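Local coordinates for protein chitin binding domain (Burkholderia pseudomallei, PDB 3UAM) that probably binds chitin or a related polysaccharide and may cleave it oxidatively, as lytic polysaccharide monooxygenases do, at residues H21-P27 with Q115-S121; N46-G50 with A82-R86; R128-W132 with T179-F183. All blocks are in the same frame, centred on the assembly; numbering follows the deposited sequence.

Contact 1 (H21-P27 with Q115-S121); sequences HGRVITP and QISWSYS
Val24 CG1 stands anti to the backbone N (chi1 169°), which leaves CG2 anti to the carbonyl carbon and over the indole of Trp118, whose own CG is anti to its carbonyl carbon (chi1 -70°). Val24 CG2 stands 3.5 Å from the centroid of the six-membered ring of Trp118, close to the ring normal, a CH-pi contact over the face. The other methyl, Val24 CG1, meets Ile116 CG2, and Pro27 CD continues the row against Ile116 CD1 at 3.7 Å.

The backbones pair as antiparallel strands. His21 and Ser121 form a hydrogen-bonded pair, His21 N reaching Ser121 O at 2.9 Å, and Arg23 with Ser119 forms the next. At the far end Ile25 and Thr26 both face Ser117, a classic beta bulge: Ile25 N donates to Ser117 O, while Ser117 N donates to Thr26 O at 2.9 Å. A cis peptide bond leads into Pro27.

On the face bearing Arg23 and Thr26, two waters bridge the strands. One accepts from Arg23 NH1 at 2.8 Å in the guanidinium plane, bonds to Ser119 OG and donates to Tyr120 O; NH1 also hydrogen-bonds to Asn46 OD1, and Ser119 CB lies over a face of the guanidinium. The second water joins Thr26 OG1, Ser117 OG and Gln115 O, to which it donates at 2.7 Å.

Strand 21-26 is an outer member of the three-stranded antiparallel sheet, with 113-121 in the middle and 179-184 beyond. The face with Val24 and Trp118 packs inward on Ala196 of strand 190-200 and on strand 205-215, joining two sheets of the beta-sandwich fold.

Contact 2 (N46-G50 with A82-R86); sequences NELEG and ASGGR
Arg86 reaches across to Glu47 and Glu49 from the end of a type I' turn that runs from Ser83. From CB, which is directed toward segment 46-50, CG passes 3.7 Å from Glu47 O, and a bend at chi2 (-76°) then turns the chain toward the carbonyl of Glu49. CD lies 3.9 Å from Glu49 O, and NE donates to that oxygen at 2.9 Å, in the carbonyl plane and on a lone pair. NH2 adds a weak bond to Glu49 O at 3.2 Å, with Glu49 CB alongside. The two N-H groups thus share one backbone oxygen, while Glu49 OE1 is near NH2 only as an opposite charge; OE2 of that carboxylate bonds to Asn205.

Leu48, centre of an inverse gamma turn, sets CD2 3.7 Å from Ser83 O and CD1 against Ala82 O. Gly50 CA makes a C-H...O contact with Gly84 O at 3.3 Å. The backbone bond from Arg86 N to Ser83 O closes the turn, and the Ser83 hydroxyl adds a bond to Arg86 O. A type I' turn is thus docked, through an arginine on a backbone carbonyl, on the start of strand 49-51, which pairs antiparallel with strand 205-215, within the long connection between strands 21-26 and 113-121, consistent with the variable loop region of AA10 enzymes.

Contact 3 (R128-W132 with T179-F183); sequences RWTYW and TIHEF
His181 and Tyr131 join in a hydrogen bond, ND1 to OH at 2.7 Å, at the middle of an aromatic cluster lying between the two sheets of a beta-sandwich. Either atom could be the donor. ND1 comes in at the edge of the phenol ring, in its plane, and OH lies in the plane of the imidazole, although the two ring planes are 84° apart.

The same imidazole points a second edge atom at Trp129. His181 CE1 sits above one face of the indole, 3.4 Å from Trp129 CG, in an edge-to-face pair with the planes 74° apart. Thr179 shares that face: its CG2 makes a CH-pi contact 4.1 Å from the centroid of the six-membered ring of Trp129, and Thr179 OG1 approaches Trp129 CZ2. Further along, Phe183 CE2 lies over the centre of the Tyr131 ring, 3.7 Å from Tyr131 CD2; the rings meet obliquely. With CG between the backbone N and the carbonyl carbon (chi1 45°), the Phe183 ring is directed to the Tyr131 face.

A second shell fixes these groups. Tyr131 OH also bonds to Trp118 NE1, so the phenol oxygen is tied to two rings. Tyr120 OH bonds both to Trp129 NE1 and to Thr179 OG1, fixing the indole and the threonine hydroxyl. The imidazole is further stacked on Tyr157, Trp198 stacks on Trp129, and Ile116 packs on both Tyr131 and Phe183.

The strands lie too far apart to pair, their axes 10.4 Å apart at closest, and side chains alone bridge the gap. At the Phe183 end, the ring tip is wedged against the root of the phenol, with Phe183 CZ 3.7 Å from Tyr131 CG.

In the fold
From the N terminus, contact 1 joins segments 88 residues apart at their nearest ends, closing a long loop when strand 113-121 meets strand 21-26. Contact 2 is nested inside it, tying 46-50 to 82-86 within the long connection between these strands. The two touch where His21 NE2 meets Glu47 OE2 and Arg23 NH1 meets Asn46 OD1, anchoring the N-terminal strand to the loop region. Contact 3 follows in series, closing the shorter loop from 128-132 to 179-183. It meets contact 1 both through the neighbouring strands 113-121 and 179-184 and where Trp118 packs on Trp129, so it ties the three-stranded sheet to the six-stranded one. Contacts 2 and 3 do not touch.

Contact 1 (H21-P27 with Q115-S121)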
loop_
_atom_site.group_PDB
_atom_site.type_symbol
_atom_site.label_atom_id
_atom_site.label_comp_id
_atom_site.label_asym_id
_atom_site.label_seq_id
_atom_site.Cartn_x
_atom_site.Cartn_y
_atom_site.Cartn_z
ATOM N N HIS A 21 12.242 1.928 5.669
ATOM C CA HIS A 21 11.412 0.738 5.624
ATOM C C HIS A 21 10.036 1.054 6.090
ATOM O O HIS A 21 9.862 1.856 7.011
ATOM C CB HIS A 21 11.964 -0.296 6.589
ATOM C CG HIS A 21 13.112 -1.081 6.052
ATOM N ND1 HIS A 21 13.832 -1.910 6.829
ATOM C CD2 HIS A 21 13.646 -1.155 4.776
ATOM C CE1 HIS A 21 14.772 -2.511 6.076
ATOM N NE2 HIS A 21 14.652 -2.038 4.812
ATOM N N GLY A 22 9.060 0.398 5.478
ATOM C CA GLY A 22 7.678 0.470 5.925
ATOM C C GLY A 22 6.916 -0.755 5.457
ATOM O O GLY A 22 7.146 -1.226 4.337
ATOM N N ARG A 23 6.020 -1.268 6.311
ATOM C CA ARG A 23 5.140 -2.387 5.945
ATOM C C ARG A 23 3.880 -2.407 6.813
ATOM O O ARG A 23 3.837 -1.785 7.874
ATOM C CB ARG A 23 5.883 -3.717 6.072
ATOM C CG ARG A 23 6.181 -4.103 7.509
ATOM C CD ARG A 23 7.178 -5.230 7.629
ATOM N NE ARG A 23 7.377 -5.543 9.038
ATOM C CZ ARG A 23 8.074 -4.796 9.898
ATOM N NH1 ARG A 23 8.725 -3.693 9.520
ATOM N NH2 ARG A 23 8.136 -5.180 11.159
ATOM N N VAL A 24 2.857 -3.119 6.354
ATOM C CA VAL A 24 1.686 -3.398 7.169
ATOM C C VAL A 24 1.879 -4.722 7.899
ATOM O O VAL A 24 1.894 -5.800 7.297
ATOM C CB VAL A 24 0.407 -3.413 6.323
ATOM C CG1 VAL A 24 -0.763 -3.964 7.129
ATOM C CG2 VAL A 24 0.125 -2.001 5.819
ATOM N N ILE A 25 2.013 -4.630 9.215
ATOM C CA ILE A 25 2.294 -5.794 10.024
ATOM C C ILE A 25 1.023 -6.518 10.447
ATOM O O ILE A 25 1.075 -7.729 10.676
ATOM C CB ILE A 25 3.199 -5.474 11.244
ATOM C CG1 ILE A 25 2.590 -4.413 12.170
ATOM C CG2 ILE A 25 4.584 -5.055 10.760
ATOM C CD1 ILE A 25 3.211 -4.406 13.564
ATOM N N THR A 26 -0.093 -5.804 10.598
ATOM C CA THR A 26 -1.376 -6.460 10.901
ATOM C C THR A 26 -2.544 -5.668 10.302
ATOM O O THR A 26 -2.517 -4.437 10.252
ATOM C CB THR A 26 -1.617 -6.674 12.406
ATOM O OG1 THR A 26 -1.256 -5.500 13.104
ATOM C CG2 THR A 26 -0.775 -7.845 12.989
ATOM N N PRO A 27 -3.515 -6.370 9.719
ATOM C CA PRO A 27 -3.388 -7.785 9.428
ATOM C C PRO A 27 -2.176 -7.985 8.530
ATOM O O PRO A 27 -1.855 -7.092 7.750
ATOM C CB PRO A 27 -4.673 -8.119 8.676
ATOM C CG PRO A 27 -5.186 -6.845 8.151
ATOM C CD PRO A 27 -4.693 -5.769 9.075
ATOM N N GLN A 115 -8.516 -2.821 12.071
ATOM C CA GLN A 115 -7.409 -1.990 12.492
ATOM C C GLN A 115 -6.181 -2.355 11.654
ATOM O O GLN A 115 -5.795 -3.525 11.563
ATOM C CB GLN A 115 -7.153 -2.224 13.980
ATOM C CG GLN A 115 -6.335 -1.153 14.655
ATOM C CD GLN A 115 -6.601 -1.097 16.150
ATOM O OE1 GLN A 115 -6.059 -1.906 16.881
ATOM N NE2 GLN A 115 -7.446 -0.136 16.607
ATOM N N ILE A 116 -5.590 -1.363 11.017
ATOM C CA ILE A 116 -4.366 -1.546 10.242
ATOM C C ILE A 116 -3.193 -0.974 11.025
ATOM O O ILE A 116 -3.291 0.167 11.542
ATOM C CB ILE A 116 -4.406 -0.769 8.915
ATOM C CG1 ILE A 116 -5.690 -1.061 8.127
ATOM C CG2 ILE A 116 -3.149 -1.051 8.080
ATOM C CD1 ILE A 116 -5.869 -2.494 7.713
ATOM N N SER A 117 -2.107 -1.746 11.140
ATOM C CA SER A 117 -0.890 -1.243 11.749
ATOM C C SER A 117 0.267 -1.261 10.753
ATOM O O SER A 117 0.623 -2.308 10.220
ATOM C CB SER A 117 -0.495 -2.062 12.980
ATOM O OG SER A 117 -1.418 -1.912 14.050
ATOM N N TRP A 118 0.865 -0.099 10.555
ATOM C CA TRP A 118 2.172 0.052 9.875
ATOM C C TRP A 118 3.310 0.094 10.850
ATOM O O TRP A 118 3.196 0.713 11.906
ATOM C CB TRP A 118 2.226 1.350 9.114
ATOM C CG TRP A 118 1.352 1.403 7.902
ATOM C CD1 TRP A 118 -0.008 1.708 7.838
ATOM C CD2 TRP A 118 1.764 1.196 6.518
ATOM N NE1 TRP A 118 -0.438 1.686 6.544
ATOM C CE2 TRP A 118 0.576 1.369 5.709
ATOM C CE3 TRP A 118 2.969 0.878 5.894
ATOM C CZ2 TRP A 118 0.608 1.236 4.330
ATOM C CZ3 TRP A 118 2.985 0.752 4.511
ATOM C CH2 TRP A 118 1.829 0.923 3.752
ATOM N N SER A 119 4.425 -0.557 10.505
ATOM C CA SER A 119 5.682 -0.386 11.228
ATOM C C SER A 119 6.747 0.041 10.229
ATOM O O SER A 119 6.563 -0.102 9.018
ATOM C CB SER A 119 6.103 -1.655 11.941
ATOM O OG SER A 119 7.113 -1.372 12.897
ATOM N N TYR A 120 7.852 0.547 10.758
ATOM C CA TYR A 120 8.836 1.266 9.979
ATOM C C TYR A 120 10.229 1.043 10.535
ATOM O O TYR A 120 10.415 0.583 11.663
ATOM C CB TYR A 120 8.569 2.793 10.014
ATOM C CG TYR A 120 7.165 3.240 9.692
ATOM C CD1 TYR A 120 6.722 3.344 8.369
ATOM C CD2 TYR A 120 6.271 3.571 10.705
ATOM C CE1 TYR A 120 5.445 3.761 8.075
ATOM C CE2 TYR A 120 4.986 3.991 10.422
ATOM C CZ TYR A 120 4.575 4.088 9.103
ATOM O OH TYR A 120 3.307 4.522 8.822
ATOM N N SER A 121 11.198 1.387 9.713
ATOM C CA SER A 121 12.507 1.764 10.197
ATOM C C SER A 121 12.876 3.095 9.504
ATOM O O SER A 121 12.705 3.222 8.274
ATOM C CB SER A 121 13.509 0.660 9.894
ATOM O OG SER A 121 14.750 1.003 10.442
HETATM O O HOH W 1 9.535 -2.528 11.887
HETATM O O HOH W 2 -3.740 -3.740 13.354
#

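Contact 2 (N46-G50 with A82-R86)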
loop_
_atom_site.group_PDB
_atom_site.type_symbol
_atom_site.label_atom_id
_atom_site.label_comp_id
_atom_site.label_asym_id
_atom_site.label_seq_id
_atom_site.Cartn_x
_atom_site.Cartn_y
_atom_site.Cartn_z
ATOM N N ASN A 46 9.900 -4.761 3.430
ATOM C CA ASN A 46 9.845 -3.346 3.821
ATOM C C ASN A 46 10.232 -2.326 2.718
ATOM O O ASN A 46 10.261 -1.109 2.980
ATOM C CB ASN A 46 10.805 -3.130 4.993
ATOM C CG ASN A 46 10.220 -3.568 6.318
ATOM O OD1 ASN A 46 9.282 -2.951 6.806
ATOM N ND2 ASN A 46 10.731 -4.658 6.880
ATOM N N GLU A 47 10.507 -2.821 1.504
ATOM C CA GLU A 47 11.004 -1.991 0.413
ATOM C C GLU A 47 10.195 -2.222 -0.881
ATOM O O GLU A 47 10.763 -2.293 -1.976
ATOM C CB GLU A 47 12.488 -2.266 0.176
ATOM C CG GLU A 47 13.390 -1.760 1.279
ATOM C CD GLU A 47 14.829 -2.257 1.183
ATOM O OE1 GLU A 47 15.305 -2.626 0.092
ATOM O OE2 GLU A 47 15.516 -2.281 2.228
ATOM N N LEU A 48 8.872 -2.300 -0.740
ATOM C CA LEU A 48 7.982 -2.423 -1.868
ATOM C C LEU A 48 7.660 -0.991 -2.314
ATOM O O LEU A 48 6.539 -0.501 -2.181
ATOM C CB LEU A 48 6.751 -3.246 -1.502
ATOM C CG LEU A 48 7.039 -4.672 -0.987
ATOM C CD1 LEU A 48 5.736 -5.420 -0.724
ATOM C CD2 LEU A 48 7.964 -5.468 -1.929
ATOM N N GLU A 49 8.702 -0.341 -2.835
ATOM C CA GLU A 49 8.742 1.101 -3.042
ATOM C C GLU A 49 8.742 1.416 -4.539
ATOM O O GLU A 49 9.584 0.941 -5.311
ATOM C CB GLU A 49 10.007 1.641 -2.374
ATOM C CG GLU A 49 10.076 3.147 -2.302
ATOM C CD GLU A 49 11.383 3.680 -1.751
ATOM O OE1 GLU A 49 12.234 2.916 -1.253
ATOM O OE2 GLU A 49 11.572 4.907 -1.826
ATOM N N GLY A 50 7.731 2.144 -4.975
ATOM C CA GLY A 50 7.690 2.615 -6.349
ATOM C C GLY A 50 7.030 3.965 -6.380
ATOM O O GLY A 50 6.708 4.530 -5.329
ATOM N N ALA A 82 1.543 -5.415 -6.609
ATOM C CA ALA A 82 1.789 -6.091 -5.339
ATOM C C ALA A 82 3.258 -6.014 -4.904
ATOM O O ALA A 82 3.548 -6.129 -3.710
ATOM C CB ALA A 82 1.289 -7.547 -5.385
ATOM N N SER A 83 4.189 -5.837 -5.841
ATOM C CA SER A 83 5.610 -5.714 -5.484
ATOM C C SER A 83 6.092 -4.262 -5.438
ATOM O O SER A 83 7.288 -3.987 -5.243
ATOM C CB SER A 83 6.482 -6.515 -6.440
ATOM O OG SER A 83 6.532 -5.918 -7.721
ATOM N N GLY A 84 5.170 -3.321 -5.594
ATOM C CA GLY A 84 5.531 -1.910 -5.636
ATOM C C GLY A 84 6.385 -1.540 -6.827
ATOM O O GLY A 84 7.210 -0.630 -6.740
ATOM N N GLY A 85 6.195 -2.249 -7.937
ATOM C CA GLY A 85 7.037 -2.111 -9.114
ATOM C C GLY A 85 8.386 -2.833 -9.062
ATOM O O GLY A 85 9.182 -2.718 -9.996
ATOM N N ARG A 86 8.654 -3.553 -7.970
ATOM C CA ARG A 86 9.946 -4.217 -7.753
ATOM C C ARG A 86 9.912 -5.596 -8.389
ATOM O O ARG A 86 9.117 -6.439 -7.986
ATOM C CB ARG A 86 10.236 -4.335 -6.252
ATOM C CG ARG A 86 10.310 -2.996 -5.540
ATOM C CD ARG A 86 11.641 -2.332 -5.856
ATOM N NE ARG A 86 11.715 -0.953 -5.388
ATOM C CZ ARG A 86 12.835 -0.232 -5.363
ATOM N NH1 ARG A 86 14.001 -0.760 -5.762
ATOM N NH2 ARG A 86 12.801 1.022 -4.940
#

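Contact 3 (R128-W132 with T179-F183)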
loop_
_atom_site.group_PDB
_atom_site.type_symbol
_atom_site.label_atom_id
_atom_site.label_comp_id
_atom_site.label_asym_id
_atom_site.label_seq_id
_atom_site.Cartn_x
_atom_site.Cartn_y
_atom_site.Cartn_z
ATOM N N ARG A 128 0.425 11.121 2.999
ATOM C CA ARG A 128 -0.818 10.395 3.244
ATOM C C ARG A 128 -0.623 8.871 3.301
ATOM O O ARG A 128 0.420 8.338 2.914
ATOM C CB ARG A 128 -1.861 10.752 2.177
ATOM C CG ARG A 128 -1.531 10.224 0.787
ATOM C CD ARG A 128 -2.585 10.513 -0.289
ATOM N NE ARG A 128 -2.796 11.946 -0.515
ATOM C CZ ARG A 128 -1.914 12.755 -1.102
ATOM N NH1 ARG A 128 -0.731 12.295 -1.506
ATOM N NH2 ARG A 128 -2.204 14.038 -1.271
ATOM N N TRP A 129 -1.654 8.200 3.819
ATOM C CA TRP A 129 -1.858 6.785 3.661
ATOM C C TRP A 129 -3.205 6.643 3.016
ATOM O O TRP A 129 -4.144 7.352 3.373
ATOM C CB TRP A 129 -1.936 6.090 5.005
ATOM C CG TRP A 129 -0.700 6.118 5.834
ATOM C CD1 TRP A 129 0.249 5.112 5.992
ATOM C CD2 TRP A 129 -0.257 7.199 6.699
ATOM N NE1 TRP A 129 1.221 5.493 6.888
ATOM C CE2 TRP A 129 0.978 6.731 7.346
ATOM C CE3 TRP A 129 -0.756 8.452 7.021
ATOM C CZ2 TRP A 129 1.671 7.515 8.252
ATOM C CZ3 TRP A 129 -0.046 9.237 7.936
ATOM C CH2 TRP A 129 1.152 8.767 8.533
ATOM N N THR A 130 -3.306 5.727 2.067
ATOM C CA THR A 130 -4.518 5.516 1.304
ATOM C C THR A 130 -4.811 4.014 1.295
ATOM O O THR A 130 -3.867 3.198 1.262
ATOM C CB THR A 130 -4.355 5.981 -0.151
ATOM O OG1 THR A 130 -4.133 7.402 -0.192
ATOM C CG2 THR A 130 -5.637 5.709 -0.894
ATOM N N TYR A 131 -6.095 3.668 1.366
ATOM C CA TYR A 131 -6.536 2.287 1.330
ATOM C C TYR A 131 -7.521 2.106 0.179
ATOM O O TYR A 131 -8.535 2.756 0.127
ATOM C CB TYR A 131 -7.144 1.882 2.661
ATOM C CG TYR A 131 -6.153 2.034 3.794
ATOM C CD1 TYR A 131 -5.293 0.992 4.113
ATOM C CD2 TYR A 131 -6.048 3.219 4.512
ATOM C CE1 TYR A 131 -4.370 1.112 5.128
ATOM C CE2 TYR A 131 -5.130 3.339 5.541
ATOM C CZ TYR A 131 -4.282 2.276 5.837
ATOM O OH TYR A 131 -3.327 2.342 6.834
ATOM N N TRP A 132 -7.188 1.197 -0.721
ATOM C CA TRP A 132 -7.957 0.906 -1.927
ATOM C C TRP A 132 -8.513 -0.496 -1.852
ATOM O O TRP A 132 -7.848 -1.413 -1.339
ATOM C CB TRP A 132 -7.048 1.004 -3.174
ATOM C CG TRP A 132 -6.295 2.309 -3.316
ATOM C CD1 TRP A 132 -5.019 2.620 -2.842
ATOM C CD2 TRP A 132 -6.767 3.538 -3.985
ATOM N NE1 TRP A 132 -4.682 3.926 -3.190
ATOM C CE2 TRP A 132 -5.696 4.520 -3.859
ATOM C CE3 TRP A 132 -7.927 3.895 -4.645
ATOM C CZ2 TRP A 132 -5.821 5.810 -4.357
ATOM C CZ3 TRP A 132 -8.041 5.193 -5.146
ATOM C CH2 TRP A 132 -6.996 6.123 -5.023
ATOM N N THR A 179 1.977 3.320 12.898
ATOM C CA THR A 179 0.772 4.036 12.507
ATOM C C THR A 179 -0.420 3.073 12.577
ATOM O O THR A 179 -0.427 2.027 11.921
ATOM C CB THR A 179 0.876 4.579 11.081
ATOM O OG1 THR A 179 2.083 5.350 10.950
ATOM C CG2 THR A 179 -0.382 5.440 10.732
ATOM N N ILE A 180 -1.421 3.439 13.364
ATOM C CA ILE A 180 -2.607 2.630 13.557
ATOM C C ILE A 180 -3.848 3.325 12.980
ATOM O O ILE A 180 -4.245 4.400 13.437
ATOM C CB ILE A 180 -2.806 2.351 15.039
ATOM C CG1 ILE A 180 -1.537 1.687 15.583
ATOM C CG2 ILE A 180 -4.011 1.448 15.270
ATOM C CD1 ILE A 180 -1.196 2.166 16.961
ATOM N N HIS A 181 -4.448 2.697 11.976
ATOM C CA HIS A 181 -5.648 3.212 11.319
ATOM C C HIS A 181 -6.768 2.258 11.544
ATOM O O HIS A 181 -6.528 1.058 11.656
ATOM C CB HIS A 181 -5.396 3.376 9.834
ATOM C CG HIS A 181 -4.411 4.485 9.510
ATOM N ND1 HIS A 181 -3.495 4.382 8.530
ATOM C CD2 HIS A 181 -4.239 5.749 10.079
ATOM C CE1 HIS A 181 -2.786 5.530 8.461
ATOM N NE2 HIS A 181 -3.229 6.358 9.416
ATOM N N GLU A 182 -7.991 2.765 11.602
ATOM C CA GLU A 182 -9.168 1.906 11.777
ATOM C C GLU A 182 -10.307 2.396 10.907
ATOM O O GLU A 182 -10.614 3.586 10.884
ATOM C CB GLU A 182 -9.628 1.865 13.249
ATOM C CG GLU A 182 -10.785 0.887 13.512
ATOM C CD GLU A 182 -10.937 0.518 14.985
ATOM O OE1 GLU A 182 -10.891 1.441 15.821
ATOM O OE2 GLU A 182 -11.077 -0.702 15.314
ATOM N N PHE A 183 -10.945 1.472 10.207
ATOM C CA PHE A 183 -12.123 1.793 9.411
ATOM C C PHE A 183 -12.997 0.558 9.223
ATOM O O PHE A 183 -12.599 -0.549 9.575
ATOM C CB PHE A 183 -11.704 2.370 8.053
ATOM C CG PHE A 183 -10.592 1.619 7.375
ATOM C CD1 PHE A 183 -10.856 0.498 6.623
ATOM C CD2 PHE A 183 -9.277 2.082 7.443
ATOM C CE1 PHE A 183 -9.832 -0.173 5.972
ATOM C CE2 PHE A 183 -8.242 1.405 6.803
ATOM C CZ PHE A 183 -8.522 0.276 6.067
#